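Local coordinates for protein N5-Carboxyaminoimidazole ribonucleotide synthetase (PDB 3ORQ) that catalyses the ATP-dependent carboxylation of 5-aminoimidazole ribonucleotide with bicarbonate to N5-carboxyaminoimidazole ribonucleotide, a step of purine biosynthesis, at residues A[196-201]-A[211-216]; A[253-258]-A[274-279]; A[222-227]-A[312-317]. All blocks are in the same frame, centred on the assembly; numbering follows the deposited sequence.

Interaction 1: A[196-201]-A[211-216]; sequences SLTVTR and PLQENE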
# COMPACT_ATOMS: atom_id res chain seq x y z
N SER A 196 -3.96 23.11 -1.83
CA SER A 196 -2.84 22.65 -2.66
C SER A 196 -3.35 21.71 -3.72
O SER A 196 -4.44 21.14 -3.61
CB SER A 196 -1.75 21.97 -1.81
OG SER A 196 -2.18 20.71 -1.33
N LEU A 197 -2.56 21.57 -4.77
CA LEU A 197 -2.91 20.76 -5.92
C LEU A 197 -1.71 19.86 -6.19
O LEU A 197 -0.60 20.31 -6.47
CB LEU A 197 -3.17 21.66 -7.12
CG LEU A 197 -3.81 20.99 -8.33
CD1 LEU A 197 -5.19 20.42 -8.00
CD2 LEU A 197 -3.89 21.96 -9.48
N THR A 198 -1.92 18.56 -6.02
CA THR A 198 -0.86 17.59 -6.29
C THR A 198 -1.00 17.11 -7.76
O THR A 198 -2.12 16.90 -8.23
CB THR A 198 -0.93 16.50 -5.27
OG1 THR A 198 -0.58 17.06 -3.99
CG2 THR A 198 0.03 15.33 -5.65
N VAL A 199 0.11 17.00 -8.47
CA VAL A 199 0.11 16.80 -9.91
C VAL A 199 1.17 15.78 -10.28
O VAL A 199 2.18 15.64 -9.58
CB VAL A 199 0.46 18.15 -10.68
CG1 VAL A 199 0.40 17.97 -12.19
CG2 VAL A 199 -0.40 19.32 -10.25
N THR A 200 0.94 15.06 -11.38
CA THR A 200 2.00 14.17 -11.84
C THR A 200 2.19 14.38 -13.32
O THR A 200 1.22 14.41 -14.09
CB THR A 200 1.70 12.65 -11.58
OG1 THR A 200 1.44 12.43 -10.18
CG2 THR A 200 2.94 11.81 -11.98
N ARG A 201 3.43 14.49 -13.74
CA ARG A 201 3.73 14.71 -15.16
C ARG A 201 4.61 13.58 -15.60
O ARG A 201 5.53 13.20 -14.87
CB ARG A 201 4.46 16.04 -15.36
CG ARG A 201 3.64 17.03 -16.16
CD ARG A 201 4.50 18.24 -16.58
NE ARG A 201 4.64 18.27 -18.01
CZ ARG A 201 5.76 18.09 -18.69
NH1 ARG A 201 6.92 17.88 -18.07
NH2 ARG A 201 5.69 18.12 -20.02
N PRO A 211 -7.41 15.32 -6.67
CA PRO A 211 -8.42 16.26 -6.12
C PRO A 211 -7.77 17.40 -5.32
O PRO A 211 -6.83 17.17 -4.55
CB PRO A 211 -9.26 15.37 -5.17
CG PRO A 211 -8.72 13.89 -5.36
CD PRO A 211 -7.85 13.90 -6.58
N LEU A 212 -8.29 18.61 -5.47
CA LEU A 212 -7.85 19.76 -4.68
C LEU A 212 -7.99 19.46 -3.21
O LEU A 212 -8.97 18.88 -2.77
CB LEU A 212 -8.69 20.98 -5.04
CG LEU A 212 -8.12 22.32 -4.58
CD1 LEU A 212 -6.83 22.76 -5.37
CD2 LEU A 212 -9.25 23.41 -4.58
N GLN A 213 -6.97 19.82 -2.44
CA GLN A 213 -6.97 19.49 -1.04
C GLN A 213 -6.90 20.75 -0.20
O GLN A 213 -6.30 21.76 -0.60
CB GLN A 213 -5.85 18.47 -0.70
CG GLN A 213 -4.50 18.70 -1.32
CD GLN A 213 -4.02 17.59 -2.26
OE1 GLN A 213 -4.74 16.67 -2.63
NE2 GLN A 213 -2.78 17.71 -2.67
N GLU A 214 -7.56 20.72 0.95
CA GLU A 214 -7.67 21.88 1.82
C GLU A 214 -6.83 21.66 3.09
O GLU A 214 -6.94 20.63 3.76
CB GLU A 214 -9.13 22.13 2.18
CG GLU A 214 -9.31 23.16 3.25
CD GLU A 214 -10.73 23.24 3.80
OE1 GLU A 214 -10.88 23.84 4.90
OE2 GLU A 214 -11.66 22.72 3.16
N ASN A 215 -6.02 22.65 3.43
CA ASN A 215 -4.94 22.48 4.37
C ASN A 215 -4.98 23.51 5.51
O ASN A 215 -4.92 24.76 5.28
CB ASN A 215 -3.59 22.57 3.64
CG ASN A 215 -3.44 21.51 2.56
OD1 ASN A 215 -3.92 20.39 2.72
ND2 ASN A 215 -2.76 21.84 1.46
N GLU A 216 -5.04 22.99 6.72
CA GLU A 216 -4.92 23.83 7.89
C GLU A 216 -3.57 23.55 8.48
O GLU A 216 -3.13 22.37 8.56
CB GLU A 216 -6.02 23.54 8.90
CG GLU A 216 -5.89 24.42 10.14
CD GLU A 216 -6.97 24.21 11.16
OE1 GLU A 216 -8.01 23.59 10.85
OE2 GLU A 216 -6.78 24.67 12.30
O HOH W 1 -4.54 17.90 -5.63

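Interaction 2: A[253-258]-A[274-279]; sequences TFTVEF and RPHNSG. With MG (magnesium ion), chain C.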
# COMPACT_ATOMS: atom_id res chain seq x y z
N THR A 253 5.69 13.38 -9.44
CA THR A 253 4.73 14.16 -8.68
C THR A 253 5.34 15.45 -8.15
O THR A 253 6.49 15.45 -7.66
CB THR A 253 4.15 13.28 -7.54
OG1 THR A 253 3.35 12.27 -8.17
CG2 THR A 253 3.29 14.09 -6.54
N PHE A 254 4.60 16.55 -8.27
CA PHE A 254 4.99 17.81 -7.58
C PHE A 254 3.72 18.42 -7.01
O PHE A 254 2.62 18.00 -7.36
CB PHE A 254 5.72 18.77 -8.52
CG PHE A 254 4.91 19.21 -9.70
CD1 PHE A 254 4.73 18.37 -10.79
CD2 PHE A 254 4.31 20.44 -9.71
CE1 PHE A 254 3.94 18.76 -11.90
CE2 PHE A 254 3.51 20.85 -10.81
CZ PHE A 254 3.34 20.00 -11.90
N THR A 255 3.87 19.35 -6.09
CA THR A 255 2.70 19.94 -5.44
C THR A 255 2.82 21.47 -5.37
O THR A 255 3.85 22.00 -5.00
CB THR A 255 2.54 19.40 -3.99
OG1 THR A 255 2.47 17.97 -4.02
CG2 THR A 255 1.26 19.96 -3.31
N VAL A 256 1.75 22.16 -5.73
CA VAL A 256 1.69 23.62 -5.66
C VAL A 256 0.79 23.98 -4.49
O VAL A 256 -0.36 23.53 -4.43
CB VAL A 256 1.11 24.21 -6.97
CG1 VAL A 256 1.09 25.78 -6.96
CG2 VAL A 256 1.86 23.70 -8.17
N GLU A 257 1.32 24.78 -3.56
CA GLU A 257 0.56 25.35 -2.44
C GLU A 257 0.03 26.74 -2.76
O GLU A 257 0.77 27.56 -3.28
CB GLU A 257 1.46 25.52 -1.22
CG GLU A 257 1.86 24.24 -0.54
CD GLU A 257 2.67 24.49 0.72
OE1 GLU A 257 2.69 25.63 1.27
OE2 GLU A 257 3.30 23.53 1.19
N PHE A 258 -1.22 27.01 -2.40
CA PHE A 258 -1.86 28.29 -2.71
C PHE A 258 -2.46 28.94 -1.46
O PHE A 258 -2.89 28.27 -0.54
CB PHE A 258 -3.03 28.14 -3.69
CG PHE A 258 -2.68 27.49 -5.00
CD1 PHE A 258 -2.57 26.11 -5.09
CD2 PHE A 258 -2.56 28.25 -6.15
CE1 PHE A 258 -2.28 25.50 -6.32
CE2 PHE A 258 -2.28 27.68 -7.37
CZ PHE A 258 -2.14 26.28 -7.46
N ARG A 274 8.12 17.29 -5.44
CA ARG A 274 8.09 15.94 -4.87
C ARG A 274 6.67 15.64 -4.46
O ARG A 274 5.83 16.56 -4.44
CB ARG A 274 9.03 15.84 -3.66
CG ARG A 274 8.86 17.05 -2.73
CD ARG A 274 9.52 16.88 -1.37
NE ARG A 274 9.38 18.10 -0.61
CZ ARG A 274 8.31 18.42 0.11
NH1 ARG A 274 7.28 17.58 0.18
NH2 ARG A 274 8.26 19.57 0.78
N PRO A 275 6.37 14.37 -4.10
CA PRO A 275 5.16 14.14 -3.31
C PRO A 275 5.20 15.05 -2.09
O PRO A 275 6.28 15.47 -1.66
CB PRO A 275 5.29 12.68 -2.91
CG PRO A 275 6.00 12.05 -4.17
CD PRO A 275 7.03 13.11 -4.49
N HIS A 276 4.05 15.34 -1.53
CA HIS A 276 3.97 16.38 -0.50
C HIS A 276 3.06 15.89 0.60
O HIS A 276 2.13 15.12 0.34
CB HIS A 276 3.44 17.67 -1.16
CG HIS A 276 3.26 18.84 -0.23
ND1 HIS A 276 2.08 19.10 0.43
CD2 HIS A 276 4.10 19.87 0.07
CE1 HIS A 276 2.20 20.22 1.13
NE2 HIS A 276 3.42 20.71 0.93
N ASN A 277 3.33 16.34 1.83
CA ASN A 277 2.56 15.93 3.02
C ASN A 277 1.04 16.03 2.79
O ASN A 277 0.25 15.20 3.32
CB ASN A 277 2.94 16.84 4.19
CG ASN A 277 2.61 16.23 5.55
OD1 ASN A 277 1.88 15.22 5.67
ND2 ASN A 277 3.19 16.83 6.57
N SER A 278 0.61 17.01 1.99
CA SER A 278 -0.84 17.19 1.83
C SER A 278 -1.44 16.16 0.87
O SER A 278 -2.66 16.19 0.57
CB SER A 278 -1.17 18.62 1.35
OG SER A 278 -0.56 18.91 0.09
N GLY A 279 -0.61 15.27 0.36
CA GLY A 279 -1.09 14.26 -0.61
C GLY A 279 -1.21 12.87 -0.03
O GLY A 279 -1.59 11.92 -0.76
MG MG C . 4.39 25.28 3.07

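Interaction 3: A[222-227]-A[312-317]; sequences LFKTIV and PAVMMN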
# COMPACT_ATOMS: atom_id res chain seq x y z
N LEU A 222 1.93 21.68 8.74
CA LEU A 222 0.69 21.07 8.26
C LEU A 222 0.05 20.25 9.37
O LEU A 222 0.71 19.49 10.02
CB LEU A 222 0.92 20.22 6.99
CG LEU A 222 -0.34 19.52 6.47
CD1 LEU A 222 -1.48 20.54 6.13
CD2 LEU A 222 -0.04 18.62 5.27
N PHE A 223 -1.24 20.44 9.59
CA PHE A 223 -1.96 19.84 10.70
C PHE A 223 -3.06 18.96 10.18
O PHE A 223 -3.21 17.83 10.63
CB PHE A 223 -2.58 20.97 11.50
CG PHE A 223 -3.50 20.56 12.60
CD1 PHE A 223 -3.07 19.73 13.63
CD2 PHE A 223 -4.77 21.16 12.69
CE1 PHE A 223 -3.92 19.42 14.69
CE2 PHE A 223 -5.63 20.87 13.76
CZ PHE A 223 -5.21 20.00 14.76
N LYS A 224 -3.83 19.48 9.23
CA LYS A 224 -5.05 18.83 8.75
C LYS A 224 -5.23 19.08 7.27
O LYS A 224 -5.10 20.20 6.83
CB LYS A 224 -6.29 19.34 9.50
CG LYS A 224 -7.62 18.78 8.98
CD LYS A 224 -8.73 19.02 9.96
CE LYS A 224 -8.70 20.50 10.45
NZ LYS A 224 -9.17 21.50 9.41
N THR A 225 -5.53 18.03 6.51
CA THR A 225 -5.88 18.14 5.08
C THR A 225 -7.23 17.51 4.88
O THR A 225 -7.46 16.39 5.35
CB THR A 225 -4.84 17.42 4.20
OG1 THR A 225 -3.56 18.07 4.38
CG2 THR A 225 -5.26 17.38 2.70
N ILE A 226 -8.12 18.25 4.23
CA ILE A 226 -9.48 17.76 3.94
C ILE A 226 -9.69 17.68 2.45
O ILE A 226 -9.35 18.61 1.73
CB ILE A 226 -10.56 18.71 4.49
CG1 ILE A 226 -10.52 18.68 6.02
CG2 ILE A 226 -11.94 18.35 3.88
CD1 ILE A 226 -11.60 19.50 6.67
N VAL A 227 -10.26 16.58 1.99
CA VAL A 227 -10.49 16.39 0.59
C VAL A 227 -11.87 15.81 0.46
O VAL A 227 -12.17 14.80 1.10
CB VAL A 227 -9.44 15.41 -0.03
CG1 VAL A 227 -9.61 15.32 -1.53
CG2 VAL A 227 -8.00 15.87 0.28
N PRO A 312 -14.33 10.68 0.59
CA PRO A 312 -13.72 11.91 1.08
C PRO A 312 -12.92 11.57 2.31
O PRO A 312 -13.10 10.46 2.88
CB PRO A 312 -14.92 12.77 1.49
CG PRO A 312 -16.11 12.24 0.72
CD PRO A 312 -15.81 10.72 0.63
N ALA A 313 -12.06 12.51 2.75
CA ALA A 313 -11.05 12.16 3.73
C ALA A 313 -10.54 13.33 4.54
O ALA A 313 -10.53 14.46 4.10
CB ALA A 313 -9.86 11.42 3.04
N VAL A 314 -10.12 13.02 5.76
CA VAL A 314 -9.59 14.01 6.65
C VAL A 314 -8.30 13.42 7.16
O VAL A 314 -8.30 12.36 7.82
CB VAL A 314 -10.55 14.23 7.85
CG1 VAL A 314 -9.94 15.20 8.83
CG2 VAL A 314 -11.86 14.77 7.37
N MSE A 315 -7.20 14.04 6.81
CA MSE A 315 -5.93 13.45 7.19
C MSE A 315 -5.27 14.35 8.24
O MSE A 315 -5.26 15.57 8.08
CB MSE A 315 -5.04 13.37 5.97
CG MSE A 315 -3.66 12.80 6.31
SE MSE A 315 -2.28 13.58 5.21
CE MSE A 315 -1.11 13.98 6.66
N MSE A 316 -4.74 13.75 9.30
CA MSE A 316 -4.07 14.49 10.39
C MSE A 316 -2.62 14.08 10.41
O MSE A 316 -2.33 12.88 10.35
CB MSE A 316 -4.68 14.18 11.76
CG MSE A 316 -6.19 14.29 11.85
SE MSE A 316 -6.81 16.10 11.54
CE MSE A 316 -6.04 16.98 13.09
N ASN A 317 -1.70 15.03 10.51
CA ASN A 317 -0.31 14.68 10.78
C ASN A 317 -0.19 14.16 12.19
O ASN A 317 -1.01 14.48 13.04
CB ASN A 317 0.59 15.89 10.62
CG ASN A 317 1.33 15.88 9.29
OD1 ASN A 317 1.34 14.86 8.57
ND2 ASN A 317 1.93 17.02 8.95

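Interaction 1: A[196-201]-A[211-216]
Ser196 and Gln213 grip each other through both backbone polar groups: Ser196 N donates to Gln213 O over 3.0 Å, and Gln213 N returns a nearly straight bond to Ser196 O at 3.1 Å. This antiparallel hydrogen-bonded pair is the one beta bridge between 196-201 and 211-216. Two residues along, a water bridges the strands, accepting from Thr198 N at 2.7 Å and donating to Pro211 O at 2.6 Å. The axes of 196-201 and 213-216 run at 129° to each other, well short of antiparallel.

The two segments belong to the hairpin of strands 191-201 and 207-218, which lies within the large antiparallel sheet of the ATP-grasp domain. Beyond the water that links the backbones of Thr198 and Pro211, a direct backbone bond follows between Thr198 and Phe210.

On the sheet face that carries Ser196 and Gln213, the hydroxyl of Ser196 finds its hydrogen-bond partner in Ser278, and that of Thr198 in Thr255 of the next strand. Gln213 bends over this face: CG sits between its own backbone N and carbonyl carbon (chi1 43°), which presses CG to 3.1 Å from Ser196 OG. Beyond CG the chain turns at chi2, and the Gln213 side chain crosses that of Thr198 at about a right angle. The Asn215 side chain lies against Ser196, and its nearest approach to the bound ADP is about 7 Å.

Away from this face the contact between the segments is apolar. Leu197 and Leu212 cross at roughly 90°, with Leu197 CD1 and Leu212 CD1 3.9 Å apart. The same Leu212 CD1 also covers the backbone, 3.4 Å from Ser196 O, while Leu197 continues outward onto Phe209 and Phe258.

Interaction 2: A[253-258]-A[274-279]
His276 NE2 donates to Glu257 OE2 over 2.8 Å, in a bent bond (134° at the hydrogen) that uses the carboxylate's anti lone pair, directed away from OE1. Carboxylate and imidazole planes stand 73° apart. Glu257 OE1 binds the magnesium ion at 2.5 Å and OE2 lies a longer 2.8 Å from it, so OE2 is shared between metal and His276. Glu270 is the ion's other protein ligand; Glu257 also touches ADP, which places this His-carboxylate pair in the nucleotide site of the ATP-grasp fold. His276 is thus a second-shell residue that probably helps to orient the metal-binding carboxylate.

Ser278 holds the far imidazole nitrogen: its backbone N donates to His276 ND1 at 3.0 Å, though from far outside the ring plane, and its hydroxyl hydrogen-bonds the same nitrogen. Over one face, Thr255 CG2 makes a CH-pi contact, 4.2 Å from the ring centroid. With CG anti to its backbone N (chi1 179°), His276 reaches past Thr255 toward Glu257, and its CB comes within 3.0 Å of Thr255 OG1.

At the start of the strand segment, Thr253 CG2 packs 3.7 Å from Pro275 CA of the loop. Arg274 turns away, binding Pro275 O through NH1 and Glu82 through NE.

Strand 252-261 runs between strands 191-201 and 266-272; Phe254 and Val256 rest on helix 234-245, whereas Pro275 meets helix 290-298.

Interaction 3: A[222-227]-A[312-317]
Phe223 and Met316 lie side by side and point the same way, at the end of an antiparallel strand pair where Phe223 and Lys224 form a classic beta bulge opposite Glu216 of the hairpin partner. The pair joins strand 221-227 of the ATP-grasp region to strand 313-319 of the C-terminal region in one continuous sheet.

Met316, a selenomethionine, curls at chi2 and chi3 and brings CE over one face of the Phe223 ring, 3.8 Å from the centroid and displaced toward CZ and CE1. SE stands farther above the same ring in a Met-aromatic contact, at 5.3 Å from its centroid. Lys224 runs alongside, its CG 3.8 Å from Met316 SE, before bending away so that NZ forms salt bridges with Glu216 and Glu366. Ile226 and Val314 continue this face under helix 362-372.

Thr225 with Met315, and Val227 with Ala313, put their side chains on the reverse face. Each of these two pairs is joined by two backbone hydrogen bonds, Met315 N to Thr225 O measuring 2.8 Å. Just before the bulge, the Asn317 side chain crosses Leu222 and its ND2 donates to Leu222 O at 3.0 Å, from 50° above the carbonyl plane.

How the interactions relate
All three contacts are buried and reach the same large antiparallel sheet, yet they differ in chemistry. Interaction 3 is a regular strand pairing that carries the sheet into the C-terminal region, whereas interaction 1 has a single bridge and a water, and interaction 2 sets a loop against a strand at the metal site. Hydroxyl pairs fasten interaction 1 to interaction 2, Thr200 with Thr253 among them. Adjacent strands couple interaction 1 to interaction 3 through a probable backbone hydrogen bond between Ile226 N and Glu214 O, besides the salt bridge from Lys224. The loop of interaction 2 also reaches interaction 3, where Asn277 packs on Leu222 and Met315.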